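Local coordinates for protein CRISPR system Cmr subunit Cmr1-1 (Pyrococcus furiosus, PDB 4W8Z) that caps one end of the type III-B Cmr ribonucleoprotein complex together with Cmr6 and binds RNA in CRISPR-based defence against mobile genetic elements, at residues Phe157-Arg161 with Val317-Val321; Phe225-Phe231 with Gly297-Phe303; Ser247-Tyr251 with Leu322-Phe328. All coordinates share one frame; numbering follows the deposited sequence.

How the interactions relate
The three contacts lie close together, their centres 13 to 15 Å apart. Interaction 1 ties a loop of the N-terminal RAMP region to a loop of the C-terminal Cmr1-like region; interactions 2 and 3 lie within the latter, as a strand pair and a helix packed against a 3-10 segment and the start of a short helix. Residues 317-321 run straight into 322-328, so interactions 1 and 3 adjoin. They touch mainly through Tyr248, whose OH is 3.0 Å from Arg161 NH1. Interactions 2 and 3 are joined by a salt bridge, Lys301 NZ to Asp326 OD2 at 3.2 Å. Interactions 1 and 2 do not touch, their nearest atoms being about 7 Å apart. This is the apo form, and no RNA marks a binding surface here.

Interaction 1 (Phe157-Arg161 with Val317-Val321); sequences FRSRR and VDWNV
Arg161 grips the backbone of residues 317-321 with the end of its side chain. The chain is extended from CG to NE (chi2 -165°), long enough to carry NH2 to Val317 O, where they form a hydrogen bond of 3.0 Å with an N-H...O angle of 148°. A weak second bond from Arg161 NH1 reaches the same Val317 O at 3.4 Å, and NH1 has a further weak bond with Tyr248 OH. One carbonyl is thus held mainly by NH2, with NH1 adding weakly, a task for which the forked guanidinium is well suited. Val321 CG2 lies over one face of this group, 4.1 Å from Arg161 NE.

Arg158 makes the charged link: its NH2 forms a salt bridge with Asp318 OD1 at 3.2 Å, the oxygen lying at the guanidinium edge while the two planes are turned 57° apart. Its stronger partner is Glu32, and Ser107 OG bonds to the same NH2. Two acidic partners, Asp318 and Glu32, suit the positive charge of the arginine. Phe157 CZ covers one guanidinium face, over its centre.

The arginines fan out from a type I beta turn, closed by a bond of 2.8 Å from Arg161 N to Arg158 O. Its sequence and its place just before strand 166-172 are consistent with the glycine-rich loop characteristic of RAMP proteins, here fastened to the C-terminal region.

Interaction 2 (Phe225-Phe231 with Gly297-Phe303); sequences FSDVEVF and GRIIKFF
Val228 faces Ile300 at the middle of an antiparallel beta ladder, in which strand 226-231 pairs with strand 297-302 in the sheet of the Cmr1-like C-terminal region. Asp227-Lys301, Glu229-Ile299 and Phe231-Gly297 are the hydrogen-bonded pairs, each joined by two backbone bonds; that from Ile299 N to Glu229 O measures 2.8 Å. One more bond, from Phe303 N to Phe225 O at 3.2 Å, continues the pairing past the strand ends.

On the face with Val228, branched aliphatic chains meet, Val228 CG2 touching Ile300 CD1 at 3.9 Å. The other face is more varied. Lys301 bends at chi3 (-76°), bringing its ammonium diagonally to Glu229 on the next hydrogen-bonded pair, two residues along the ladder, with NZ 3.2 Å from Glu229 OE1 in a salt bridge whose hydrogen bonds are weak. The edge of the Phe303 ring meets the carboxylate of Asp227, CE2 lying 3.7 Å from OD2 with the planes nearly perpendicular, an approach that probably suits the slightly positive ring edge and the negatively charged carboxylate.

A second shell fixes these buried charges. Lys337 is the stronger partner of Glu229, and Asp326 forms a second salt bridge with Lys301. Through their backbones Val228 bonds with Val338 and Trp339, and Val230 with Thr336 of strand 335-337, while Phe244 of helix 237-264 meets the Phe231 ring edge-to-face.

At the far end, Phe231 holds CG between its own N and carbonyl carbon (chi1 69°), which lays the ring across the partner strand. Glycine suits the place beneath the ring, since with no side chain its CA can lie directly against the ring face: Gly297 CA forms a CH-pi contact 3.8 Å from the Phe231 ring centroid.

Interaction 3 (Ser247-Tyr251 with Leu322-Phe328); sequences SYKEY and LSNFDWF
Tyr251 OH is held by two groups from residues 322-328. It donates to Asn324 OD1 at 2.9 Å, approaching 28° out of the amide carbonyl plane, and accepts from Leu322 N at 3.3 Å in a fairly straight bond. The hydroxyl thus satisfies the backbone N-H of the residue just before the 3-10 segment and a side-chain oxygen within it, using both its roles. Asn324 meets the tyrosine at the ring edge, its amide plane nearly perpendicular to the ring.

With chi1 at 177°, which sets CG opposite the backbone N, Tyr251 sends its ring out from helix 237-264 between two phenylalanines. Phe325 presents its edge to one Tyr251 face in a T-shaped pair, centroids 5.2 Å apart, with CD1 3.6 Å from Tyr251 CG. Its CB also sits over that face as a CH-pi contact. Tyr251 in turn offers its own edge to the face of Phe328, in an offset edge-to-face pair with centroids 5.6 Å apart. Tyr251 CA stands over the centre of the same Phe328 face, and Trp327 CD1 covers the opposite one.

One turn earlier, serine suits its place because its small side chain carries a hydroxyl that meets a carbonyl: Ser247 OG donates to Phe328 O at 2.6 Å, from above the carbonyl plane. Gln243 O also lies beside OG, so the single proton must be shared or alternate between the two. Glu250 touches the Phe328 ring with its CG, while its carboxylate forms salt bridges with Arg253 and Arg254.

Tyr251, Phe325 and Phe328 form an aromatic cluster, joined edge-to-face around a central tyrosine, that packs the 3-10 segment and the start of helix 327-330 onto helix 237-264.

Interaction 1 (Phe157-Arg161 with Val317-Val321)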
loop_
_atom_site.group_PDB
_atom_site.type_symbol
_atom_site.label_atom_id
_atom_site.label_comp_id
_atom_site.label_asym_id
_atom_site.label_seq_id
_atom_site.Cartn_x
_atom_site.Cartn_y
_atom_site.Cartn_z
ATOM N N PHE A 157 3.350 10.304 0.096
ATOM C CA PHE A 157 4.211 10.254 -1.077
ATOM C C PHE A 157 5.155 9.053 -0.997
ATOM O O PHE A 157 5.793 8.828 0.035
ATOM C CB PHE A 157 5.001 11.561 -1.209
ATOM C CG PHE A 157 5.798 11.668 -2.479
ATOM C CD1 PHE A 157 5.235 11.329 -3.697
ATOM C CD2 PHE A 157 7.107 12.136 -2.458
ATOM C CE1 PHE A 157 5.964 11.435 -4.874
ATOM C CE2 PHE A 157 7.844 12.241 -3.632
ATOM C CZ PHE A 157 7.268 11.890 -4.841
ATOM N N ARG A 158 5.219 8.290 -2.089
ATOM C CA ARG A 158 6.102 7.124 -2.221
ATOM C C ARG A 158 5.734 5.960 -1.294
ATOM O O ARG A 158 6.571 5.110 -0.992
ATOM C CB ARG A 158 7.563 7.533 -1.990
ATOM C CG ARG A 158 8.189 8.240 -3.169
ATOM C CD ARG A 158 8.347 7.284 -4.345
ATOM N NE ARG A 158 8.711 7.995 -5.562
ATOM C CZ ARG A 158 7.840 8.391 -6.486
ATOM N NH1 ARG A 158 6.549 8.129 -6.337
ATOM N NH2 ARG A 158 8.261 9.047 -7.561
ATOM N N SER A 159 4.474 5.903 -0.877
ATOM C CA SER A 159 4.017 4.864 0.046
ATOM C C SER A 159 3.972 3.461 -0.581
ATOM O O SER A 159 3.911 2.462 0.135
ATOM C CB SER A 159 2.644 5.233 0.614
ATOM O OG SER A 159 1.923 6.041 -0.301
ATOM N N ARG A 160 4.010 3.383 -1.909
ATOM C CA ARG A 160 4.145 2.095 -2.588
ATOM C C ARG A 160 5.596 1.629 -2.578
ATOM O O ARG A 160 5.902 0.498 -2.966
ATOM C CB ARG A 160 3.634 2.177 -4.025
ATOM C CG ARG A 160 2.126 2.318 -4.132
ATOM C CD ARG A 160 1.700 2.551 -5.567
ATOM N NE ARG A 160 2.295 3.770 -6.097
ATOM C CZ ARG A 160 2.267 4.129 -7.376
ATOM N NH1 ARG A 160 1.677 3.356 -8.281
ATOM N NH2 ARG A 160 2.838 5.262 -7.752
ATOM N N ARG A 161 6.486 2.504 -2.124
ATOM C CA ARG A 161 7.905 2.185 -2.070
ATOM C C ARG A 161 8.486 2.327 -0.668
ATOM O O ARG A 161 9.620 2.781 -0.506
ATOM C CB ARG A 161 8.696 3.076 -3.026
ATOM C CG ARG A 161 8.409 2.875 -4.498
ATOM C CD ARG A 161 9.502 3.548 -5.302
ATOM N NE ARG A 161 9.202 3.639 -6.725
ATOM C CZ ARG A 161 10.075 4.054 -7.638
ATOM N NH1 ARG A 161 11.304 4.407 -7.270
ATOM N NH2 ARG A 161 9.723 4.113 -8.918
ATOM N N VAL A 317 13.217 6.410 -13.454
ATOM C CA VAL A 317 13.314 6.269 -12.007
ATOM C C VAL A 317 11.930 6.383 -11.361
ATOM O O VAL A 317 11.717 5.915 -10.244
ATOM C CB VAL A 317 14.274 7.323 -11.398
ATOM C CG1 VAL A 317 13.636 8.704 -11.390
ATOM C CG2 VAL A 317 14.690 6.914 -9.995
ATOM N N ASP A 318 10.989 6.991 -12.079
ATOM C CA ASP A 318 9.641 7.196 -11.559
ATOM C C ASP A 318 8.677 6.110 -12.028
ATOM O O ASP A 318 7.520 6.073 -11.603
ATOM C CB ASP A 318 9.108 8.571 -11.968
ATOM C CG ASP A 318 9.795 9.713 -11.234
ATOM O OD1 ASP A 318 10.191 9.527 -10.060
ATOM O OD2 ASP A 318 9.933 10.805 -11.832
ATOM N N TRP A 319 9.149 5.234 -12.910
ATOM C CA TRP A 319 8.320 4.143 -13.411
ATOM C C TRP A 319 7.902 3.222 -12.268
ATOM O O TRP A 319 8.697 2.940 -11.371
ATOM C CB TRP A 319 9.063 3.355 -14.493
ATOM C CG TRP A 319 9.184 4.089 -15.803
ATOM C CD1 TRP A 319 8.947 5.420 -16.027
ATOM C CD2 TRP A 319 9.558 3.534 -17.071
ATOM N NE1 TRP A 319 9.163 5.724 -17.349
ATOM C CE2 TRP A 319 9.534 4.584 -18.013
ATOM C CE3 TRP A 319 9.919 2.251 -17.501
ATOM C CZ2 TRP A 319 9.846 4.387 -19.358
ATOM C CZ3 TRP A 319 10.221 2.058 -18.838
ATOM C CH2 TRP A 319 10.188 3.121 -19.748
ATOM N N ASN A 320 6.652 2.770 -12.290
ATOM C CA ASN A 320 6.155 1.825 -11.293
ATOM C C ASN A 320 7.023 0.580 -11.166
ATOM O O ASN A 320 7.580 0.093 -12.153
ATOM C CB ASN A 320 4.728 1.392 -11.627
ATOM C CG ASN A 320 3.720 2.494 -11.417
ATOM O OD1 ASN A 320 3.983 3.464 -10.710
ATOM N ND2 ASN A 320 2.546 2.342 -12.018
ATOM N N VAL A 321 7.124 0.059 -9.947
ATOM C CA VAL A 321 7.794 -1.214 -9.714
ATOM C C VAL A 321 6.810 -2.358 -9.960
ATOM O O VAL A 321 5.724 -2.381 -9.385
ATOM C CB VAL A 321 8.361 -1.300 -8.287
ATOM C CG1 VAL A 321 8.958 -2.670 -8.031
ATOM C CG2 VAL A 321 9.403 -0.210 -8.070
#

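Interaction 2 (Phe225-Phe231 with Gly297-Phe303)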
loop_
_atom_site.group_PDB
_atom_site.type_symbol
_atom_site.label_atom_id
_atom_site.label_comp_id
_atom_site.label_asym_id
_atom_site.label_seq_id
_atom_site.Cartn_x
_atom_site.Cartn_y
_atom_site.Cartn_z
ATOM N N PHE A 225 -7.663 -11.300 -5.358
ATOM C CA PHE A 225 -6.743 -11.663 -6.423
ATOM C C PHE A 225 -5.425 -10.921 -6.292
ATOM O O PHE A 225 -5.062 -10.119 -7.152
ATOM C CB PHE A 225 -7.384 -11.399 -7.785
ATOM C CG PHE A 225 -8.573 -12.276 -8.063
ATOM C CD1 PHE A 225 -8.400 -13.604 -8.420
ATOM C CD2 PHE A 225 -9.863 -11.781 -7.946
ATOM C CE1 PHE A 225 -9.486 -14.417 -8.665
ATOM C CE2 PHE A 225 -10.953 -12.591 -8.190
ATOM C CZ PHE A 225 -10.764 -13.911 -8.550
ATOM N N SER A 226 -4.712 -11.203 -5.207
ATOM C CA SER A 226 -3.416 -10.585 -4.963
ATOM C C SER A 226 -2.466 -11.559 -4.272
ATOM O O SER A 226 -2.893 -12.581 -3.745
ATOM C CB SER A 226 -3.577 -9.316 -4.117
ATOM O OG SER A 226 -4.011 -9.626 -2.804
ATOM N N ASP A 227 -1.175 -11.243 -4.292
ATOM C CA ASP A 227 -0.184 -12.024 -3.564
ATOM C C ASP A 227 0.470 -11.171 -2.501
ATOM O O ASP A 227 0.926 -10.066 -2.783
ATOM C CB ASP A 227 0.883 -12.582 -4.503
ATOM C CG ASP A 227 0.452 -13.867 -5.183
ATOM O OD1 ASP A 227 -0.665 -14.353 -4.893
ATOM O OD2 ASP A 227 1.241 -14.394 -5.997
ATOM N N VAL A 228 0.513 -11.680 -1.276
ATOM C CA VAL A 228 1.165 -10.974 -0.187
ATOM C C VAL A 228 2.306 -11.826 0.343
ATOM O O VAL A 228 2.118 -13.000 0.653
ATOM C CB VAL A 228 0.181 -10.636 0.955
ATOM C CG1 VAL A 228 0.887 -9.851 2.043
ATOM C CG2 VAL A 228 -1.001 -9.843 0.426
ATOM N N GLU A 229 3.490 -11.227 0.426
ATOM C CA GLU A 229 4.690 -11.923 0.879
ATOM C C GLU A 229 5.444 -11.094 1.907
ATOM O O GLU A 229 5.348 -9.867 1.920
ATOM C CB GLU A 229 5.610 -12.229 -0.301
ATOM C CG GLU A 229 5.002 -13.124 -1.355
ATOM C CD GLU A 229 5.761 -13.074 -2.669
ATOM O OE1 GLU A 229 5.658 -14.044 -3.448
ATOM O OE2 GLU A 229 6.448 -12.062 -2.928
ATOM N N VAL A 230 6.200 -11.768 2.766
ATOM C CA VAL A 230 7.055 -11.086 3.730
ATOM C C VAL A 230 8.457 -11.697 3.742
ATOM O O VAL A 230 8.662 -12.825 3.289
ATOM C CB VAL A 230 6.482 -11.145 5.164
ATOM C CG1 VAL A 230 5.087 -10.537 5.225
ATOM C CG2 VAL A 230 6.472 -12.580 5.671
ATOM N N PHE A 231 9.421 -10.944 4.256
ATOM C CA PHE A 231 10.759 -11.476 4.485
ATOM C C PHE A 231 11.340 -10.865 5.753
ATOM O O PHE A 231 11.013 -9.735 6.114
ATOM C CB PHE A 231 11.678 -11.223 3.279
ATOM C CG PHE A 231 12.039 -9.773 3.055
ATOM C CD1 PHE A 231 13.072 -9.175 3.763
ATOM C CD2 PHE A 231 11.375 -9.021 2.101
ATOM C CE1 PHE A 231 13.412 -7.851 3.551
ATOM C CE2 PHE A 231 11.714 -7.693 1.880
ATOM C CZ PHE A 231 12.734 -7.109 2.610
ATOM N N GLY A 297 9.943 -7.103 5.748
ATOM C CA GLY A 297 9.615 -6.484 4.479
ATOM C C GLY A 297 8.279 -7.029 4.010
ATOM O O GLY A 297 8.046 -8.231 4.078
ATOM N N ARG A 298 7.387 -6.157 3.556
ATOM C CA ARG A 298 6.089 -6.605 3.067
ATOM C C ARG A 298 5.920 -6.286 1.590
ATOM O O ARG A 298 6.131 -5.154 1.168
ATOM C CB ARG A 298 4.957 -5.964 3.868
ATOM C CG ARG A 298 3.569 -6.384 3.419
ATOM C CD ARG A 298 2.497 -5.734 4.269
ATOM N NE ARG A 298 2.543 -4.277 4.169
ATOM C CZ ARG A 298 2.378 -3.452 5.198
ATOM N NH1 ARG A 298 2.149 -3.940 6.410
ATOM N NH2 ARG A 298 2.439 -2.141 5.012
ATOM N N ILE A 299 5.535 -7.289 0.807
ATOM C CA ILE A 299 5.314 -7.111 -0.624
ATOM C C ILE A 299 3.900 -7.526 -1.001
ATOM O O ILE A 299 3.436 -8.593 -0.602
ATOM C CB ILE A 299 6.317 -7.933 -1.452
ATOM C CG1 ILE A 299 7.743 -7.477 -1.160
ATOM C CG2 ILE A 299 6.024 -7.809 -2.937
ATOM C CD1 ILE A 299 8.659 -8.607 -0.788
ATOM N N ILE A 300 3.202 -6.688 -1.759
ATOM C CA ILE A 300 1.905 -7.090 -2.281
ATOM C C ILE A 300 1.857 -6.906 -3.804
ATOM O O ILE A 300 2.326 -5.900 -4.338
ATOM C CB ILE A 300 0.746 -6.316 -1.593
ATOM C CG1 ILE A 300 -0.610 -6.785 -2.135
ATOM C CG2 ILE A 300 0.911 -4.817 -1.758
ATOM C CD1 ILE A 300 -1.784 -6.432 -1.247
ATOM N N LYS A 301 1.314 -7.907 -4.494
ATOM C CA LYS A 301 1.196 -7.888 -5.954
ATOM C C LYS A 301 -0.266 -7.993 -6.399
ATOM O O LYS A 301 -0.960 -8.932 -6.022
ATOM C CB LYS A 301 2.018 -9.028 -6.562
ATOM C CG LYS A 301 3.515 -8.768 -6.567
ATOM C CD LYS A 301 4.320 -10.015 -6.898
ATOM C CE LYS A 301 4.382 -10.952 -5.708
ATOM N NZ LYS A 301 5.347 -12.072 -5.919
ATOM N N PHE A 302 -0.729 -7.031 -7.198
ATOM C CA PHE A 302 -2.137 -6.977 -7.604
ATOM C C PHE A 302 -2.386 -7.484 -9.023
ATOM O O PHE A 302 -1.893 -6.900 -9.984
ATOM C CB PHE A 302 -2.667 -5.544 -7.506
ATOM C CG PHE A 302 -2.683 -4.993 -6.118
ATOM C CD1 PHE A 302 -3.681 -5.353 -5.229
ATOM C CD2 PHE A 302 -1.710 -4.097 -5.702
ATOM C CE1 PHE A 302 -3.703 -4.844 -3.949
ATOM C CE2 PHE A 302 -1.727 -3.579 -4.424
ATOM C CZ PHE A 302 -2.725 -3.952 -3.545
ATOM N N PHE A 303 -3.182 -8.540 -9.163
ATOM C CA PHE A 303 -3.471 -9.091 -10.485
ATOM C C PHE A 303 -4.891 -8.748 -10.927
ATOM O O PHE A 303 -5.850 -9.097 -10.244
ATOM C CB PHE A 303 -3.269 -10.611 -10.492
ATOM C CG PHE A 303 -1.915 -11.050 -9.990
ATOM C CD1 PHE A 303 -0.771 -10.784 -10.725
ATOM C CD2 PHE A 303 -1.790 -11.736 -8.790
ATOM C CE1 PHE A 303 0.472 -11.184 -10.272
ATOM C CE2 PHE A 303 -0.548 -12.141 -8.333
ATOM C CZ PHE A 303 0.583 -11.864 -9.076
#

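Interaction 3 (Ser247-Tyr251 with Leu322-Phe328)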
loop_
_atom_site.group_PDB
_atom_site.type_symbol
_atom_site.label_atom_id
_atom_site.label_comp_id
_atom_site.label_asym_id
_atom_site.label_seq_id
_atom_site.Cartn_x
_atom_site.Cartn_y
_atom_site.Cartn_z
ATOM N N SER A 247 18.107 -4.083 -3.752
ATOM C CA SER A 247 17.360 -4.832 -4.752
ATOM C C SER A 247 16.863 -3.923 -5.868
ATOM O O SER A 247 16.985 -4.251 -7.051
ATOM C CB SER A 247 16.178 -5.555 -4.110
ATOM O OG SER A 247 16.617 -6.525 -3.178
ATOM N N TYR A 248 16.310 -2.775 -5.486
ATOM C CA TYR A 248 15.736 -1.849 -6.455
ATOM C C TYR A 248 16.807 -1.188 -7.320
ATOM O O TYR A 248 16.549 -0.826 -8.467
ATOM C CB TYR A 248 14.900 -0.776 -5.753
ATOM C CG TYR A 248 14.430 0.312 -6.688
ATOM C CD1 TYR A 248 13.377 0.091 -7.569
ATOM C CD2 TYR A 248 15.054 1.552 -6.710
ATOM C CE1 TYR A 248 12.952 1.079 -8.437
ATOM C CE2 TYR A 248 14.638 2.545 -7.573
ATOM C CZ TYR A 248 13.585 2.306 -8.434
ATOM O OH TYR A 248 13.177 3.305 -9.292
ATOM N N LYS A 249 18.006 -1.027 -6.772
ATOM C CA LYS A 249 19.096 -0.419 -7.523
ATOM C C LYS A 249 19.499 -1.314 -8.689
ATOM O O LYS A 249 19.752 -0.836 -9.794
ATOM C CB LYS A 249 20.296 -0.156 -6.614
ATOM C CG LYS A 249 21.455 0.556 -7.289
ATOM C CD LYS A 249 22.696 0.516 -6.411
ATOM C CE LYS A 249 23.910 1.098 -7.118
ATOM N NZ LYS A 249 25.175 0.845 -6.359
ATOM N N GLU A 250 19.543 -2.620 -8.436
ATOM C CA GLU A 250 19.912 -3.584 -9.464
ATOM C C GLU A 250 18.768 -3.789 -10.447
ATOM O O GLU A 250 18.989 -3.934 -11.652
ATOM C CB GLU A 250 20.321 -4.917 -8.830
ATOM C CG GLU A 250 20.657 -6.029 -9.826
ATOM C CD GLU A 250 21.871 -5.728 -10.708
ATOM O OE1 GLU A 250 22.563 -4.706 -10.491
ATOM O OE2 GLU A 250 22.136 -6.532 -11.631
ATOM N N TYR A 251 17.548 -3.796 -9.919
ATOM C CA TYR A 251 16.335 -3.874 -10.730
ATOM C C TYR A 251 16.283 -2.723 -11.727
ATOM O O TYR A 251 16.034 -2.923 -12.913
ATOM C CB TYR A 251 15.109 -3.858 -9.822
ATOM C CG TYR A 251 13.764 -3.865 -10.516
ATOM C CD1 TYR A 251 13.302 -4.994 -11.178
ATOM C CD2 TYR A 251 12.934 -2.751 -10.467
ATOM C CE1 TYR A 251 12.060 -5.007 -11.790
ATOM C CE2 TYR A 251 11.692 -2.757 -11.075
ATOM C CZ TYR A 251 11.264 -3.885 -11.733
ATOM O OH TYR A 251 10.027 -3.888 -12.333
ATOM N N LEU A 322 7.184 -3.297 -10.826
ATOM C CA LEU A 322 6.276 -4.370 -11.217
ATOM C C LEU A 322 6.655 -5.695 -10.582
ATOM O O LEU A 322 7.660 -5.797 -9.881
ATOM C CB LEU A 322 6.245 -4.521 -12.735
ATOM C CG LEU A 322 5.858 -3.277 -13.537
ATOM C CD1 LEU A 322 5.749 -3.643 -15.006
ATOM C CD2 LEU A 322 4.552 -2.670 -13.016
ATOM N N SER A 323 5.850 -6.718 -10.843
ATOM C CA SER A 323 5.974 -7.984 -10.135
ATOM C C SER A 323 7.248 -8.752 -10.467
ATOM O O SER A 323 7.631 -9.656 -9.734
ATOM C CB SER A 323 4.767 -8.860 -10.433
ATOM O OG SER A 323 4.733 -9.179 -11.810
ATOM N N ASN A 324 7.916 -8.400 -11.560
ATOM C CA ASN A 324 9.170 -9.070 -11.895
ATOM C C ASN A 324 10.322 -8.610 -10.999
ATOM O O ASN A 324 11.464 -9.044 -11.163
ATOM C CB ASN A 324 9.522 -8.852 -13.367
ATOM C CG ASN A 324 9.645 -7.390 -13.732
ATOM O OD1 ASN A 324 9.120 -6.516 -13.051
ATOM N ND2 ASN A 324 10.333 -7.118 -14.825
ATOM N N PHE A 325 10.009 -7.728 -10.053
ATOM C CA PHE A 325 10.975 -7.225 -9.086
ATOM C C PHE A 325 11.208 -8.230 -7.956
ATOM O O PHE A 325 12.194 -8.135 -7.224
ATOM C CB PHE A 325 10.494 -5.880 -8.532
ATOM C CG PHE A 325 11.205 -5.429 -7.284
ATOM C CD1 PHE A 325 12.529 -5.024 -7.325
ATOM C CD2 PHE A 325 10.536 -5.386 -6.069
ATOM C CE1 PHE A 325 13.177 -4.597 -6.176
ATOM C CE2 PHE A 325 11.179 -4.963 -4.917
ATOM C CZ PHE A 325 12.500 -4.564 -4.973
ATOM N N ASP A 326 10.319 -9.211 -7.829
ATOM C CA ASP A 326 10.392 -10.143 -6.706
ATOM C C ASP A 326 11.638 -11.027 -6.741
ATOM O O ASP A 326 12.118 -11.453 -5.694
ATOM C CB ASP A 326 9.136 -11.021 -6.643
ATOM C CG ASP A 326 8.804 -11.673 -7.971
ATOM O OD1 ASP A 326 9.698 -11.774 -8.842
ATOM O OD2 ASP A 326 7.635 -12.076 -8.145
ATOM N N TRP A 327 12.158 -11.306 -7.934
ATOM C CA TRP A 327 13.394 -12.078 -8.054
ATOM C C TRP A 327 14.527 -11.403 -7.287
ATOM O O TRP A 327 15.346 -12.067 -6.659
ATOM C CB TRP A 327 13.806 -12.257 -9.518
ATOM C CG TRP A 327 15.259 -12.625 -9.658
ATOM C CD1 TRP A 327 16.305 -11.777 -9.897
ATOM C CD2 TRP A 327 15.829 -13.935 -9.533
ATOM N NE1 TRP A 327 17.489 -12.481 -9.936
ATOM C CE2 TRP A 327 17.224 -13.805 -9.715
ATOM C CE3 TRP A 327 15.295 -15.204 -9.290
ATOM C CZ2 TRP A 327 18.086 -14.896 -9.663
ATOM C CZ3 TRP A 327 16.156 -16.285 -9.237
ATOM C CH2 TRP A 327 17.537 -16.124 -9.425
ATOM N N PHE A 328 14.564 -10.076 -7.336
ATOM C CA PHE A 328 15.674 -9.329 -6.767
ATOM C C PHE A 328 15.583 -9.248 -5.246
ATOM O O PHE A 328 16.482 -8.724 -4.586
ATOM C CB PHE A 328 15.733 -7.935 -7.394
ATOM C CG PHE A 328 15.959 -7.962 -8.880
ATOM C CD1 PHE A 328 14.884 -7.987 -9.756
ATOM C CD2 PHE A 328 17.244 -7.995 -9.398
ATOM C CE1 PHE A 328 15.086 -8.030 -11.123
ATOM C CE2 PHE A 328 17.453 -8.036 -10.765
ATOM C CZ PHE A 328 16.369 -8.053 -11.629
#